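Local coordinates for protein chorismate mutase (Clostridium thermocellum, PDB 1XHO) that probably catalyses the rearrangement of chorismate to prephenate, a step on the route to phenylalanine and tyrosine, as a trimeric type I (AroH-like) chorismate mutase, at residues Ala90-Met94 and Gly95-Thr99. Numbering follows the deposited sequence.
Sequences AARNM and GWTST
M94 and W96 meet across a Schellman motif, the turn that closes helix 89-93 and starts the loop leading to strand 100-105. Two backbone bonds define it: W96 N reaches A91 O at 2.8 Å, and G95 N reaches R92 O at 3.1 Å. G95, with no CB to crowd M94 O, takes the C-prime place and its positive phi of 85° easily.

M94, a selenomethionine here, can be followed atom by atom. Its CB lies beside G95 N. CG, set between the backbone N and the carbonyl carbon by a chi1 of 64°, stands over the five-membered ring of W96, 4.1 Å from the centroid, in a CH-pi contact. SE then sits 4.3 Å above the centroid of the six-membered ring, almost on its normal, making a Met-aromatic contact. The chain bends at chi3 (-62°), bringing M94 CE over the same face, 3.9 Å above W96 CZ2. A long, unbranched, polarisable side chain suits this place because it can run the length of the indole.

W96 offers that broad face while also packing on I71 and I74 of strand 71-78, and M94 touches L57 of helix 46-63, so the turn is joined to both sheet and helix. A91 is small enough to let the indole settle close by, its CB resting 4.0 Å from W96 CE3. On the exposed flank, T97 CG2 meets R92 CG at 3.8 Å where the two side chains cross.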
loop_
_atom_site.group_PDB
_atom_site.type_symbol
_atom_site.label_atom_id
_atom_site.label_comp_id
_atom_site.label_asym_id
_atom_site.label_seq_id
_atom_site.Cartn_x
_atom_site.Cartn_y
_atom_site.Cartn_z
ATOM N N ALA C 90 -17.419 -2.465 -1.985
ATOM C CA ALA C 90 -18.074 -2.512 -0.673
ATOM C C ALA C 90 -18.131 -1.141 -0.006
ATOM O O ALA C 90 -19.171 -0.764 0.526
ATOM C CB ALA C 90 -17.389 -3.520 0.247
ATOM N N ALA C 91 -17.022 -0.399 -0.053
ATOM C CA ALA C 91 -16.964 0.949 0.529
ATOM C C ALA C 91 -17.894 1.913 -0.205
ATOM O O ALA C 91 -18.523 2.774 0.411
ATOM C CB ALA C 91 -15.529 1.476 0.515
ATOM N N ARG C 92 -17.978 1.761 -1.522
ATOM C CA ARG C 92 -18.876 2.572 -2.336
ATOM C C ARG C 92 -20.358 2.272 -2.031
ATOM O O ARG C 92 -21.155 3.192 -1.941
ATOM C CB ARG C 92 -18.586 2.372 -3.828
ATOM C CG ARG C 92 -19.063 3.528 -4.667
ATOM C CD ARG C 92 -19.174 3.179 -6.148
ATOM N NE ARG C 92 -19.926 4.210 -6.865
ATOM C CZ ARG C 92 -21.254 4.332 -6.850
ATOM N NH1 ARG C 92 -22.015 3.482 -6.162
ATOM N NH2 ARG C 92 -21.832 5.316 -7.537
ATOM N N ASN C 93 -20.707 0.989 -1.880
ATOM C CA ASN C 93 -22.074 0.574 -1.489
ATOM C C ASN C 93 -22.557 1.270 -0.219
ATOM O O ASN C 93 -23.682 1.779 -0.158
ATOM C CB ASN C 93 -22.143 -0.938 -1.236
ATOM C CG ASN C 93 -22.039 -1.759 -2.496
ATOM O OD1 ASN C 93 -21.838 -1.234 -3.591
ATOM N ND2 ASN C 93 -22.179 -3.072 -2.348
HETATM N N MSE C 94 -21.695 1.286 0.792
HETATM C CA MSE C 94 -22.038 1.855 2.093
HETATM C C MSE C 94 -21.794 3.375 2.188
HETATM O O MSE C 94 -21.730 3.941 3.285
HETATM C CB MSE C 94 -21.293 1.107 3.201
HETATM C CG MSE C 94 -19.778 1.223 3.167
HETATM SE SE MSE C 94 -18.945 -0.253 4.162
HETATM C CE MSE C 94 -19.721 0.175 5.936
ATOM N N GLY C 95 -21.661 4.023 1.036
ATOM C CA GLY C 95 -21.626 5.468 0.960
ATOM C C GLY C 95 -20.280 6.115 1.188
ATOM O O GLY C 95 -20.215 7.329 1.375
ATOM N N TRP C 96 -19.199 5.329 1.173
ATOM C CA TRP C 96 -17.858 5.906 1.305
ATOM C C TRP C 96 -17.329 6.252 -0.092
ATOM O O TRP C 96 -16.455 5.581 -0.644
ATOM C CB TRP C 96 -16.900 4.984 2.079
ATOM C CG TRP C 96 -17.328 4.668 3.500
ATOM C CD1 TRP C 96 -18.349 5.246 4.206
ATOM C CD2 TRP C 96 -16.716 3.721 4.390
ATOM N NE1 TRP C 96 -18.423 4.700 5.463
ATOM C CE2 TRP C 96 -17.429 3.766 5.605
ATOM C CE3 TRP C 96 -15.642 2.827 4.270
ATOM C CZ2 TRP C 96 -17.106 2.954 6.693
ATOM C CZ3 TRP C 96 -15.315 2.027 5.361
ATOM C CH2 TRP C 96 -16.043 2.094 6.551
ATOM N N THR C 97 -17.892 7.322 -0.645
ATOM C CA THR C 97 -17.640 7.736 -2.009
ATOM C C THR C 97 -16.653 8.905 -2.070
ATOM O O THR C 97 -16.341 9.374 -3.158
ATOM C CB THR C 97 -18.972 8.093 -2.717
ATOM O OG1 THR C 97 -19.726 9.015 -1.912
ATOM C CG2 THR C 97 -19.814 6.826 -2.929
ATOM N N SER C 98 -16.145 9.341 -0.909
ATOM C CA SER C 98 -15.179 10.443 -0.837
ATOM C C SER C 98 -13.815 10.002 -0.287
ATOM O O SER C 98 -13.016 10.837 0.136
ATOM C CB SER C 98 -15.727 11.587 0.036
ATOM O OG SER C 98 -17.014 12.014 -0.403
ATOM N N THR C 99 -13.541 8.699 -0.320
ATOM C CA THR C 99 -12.341 8.145 0.311
ATOM C C THR C 99 -11.431 7.481 -0.722
ATOM O O THR C 99 -11.888 6.798 -1.609
ATOM C CB THR C 99 -12.728 7.152 1.463
ATOM O OG1 THR C 99 -13.440 7.868 2.478
ATOM C CG2 THR C 99 -11.512 6.530 2.102
#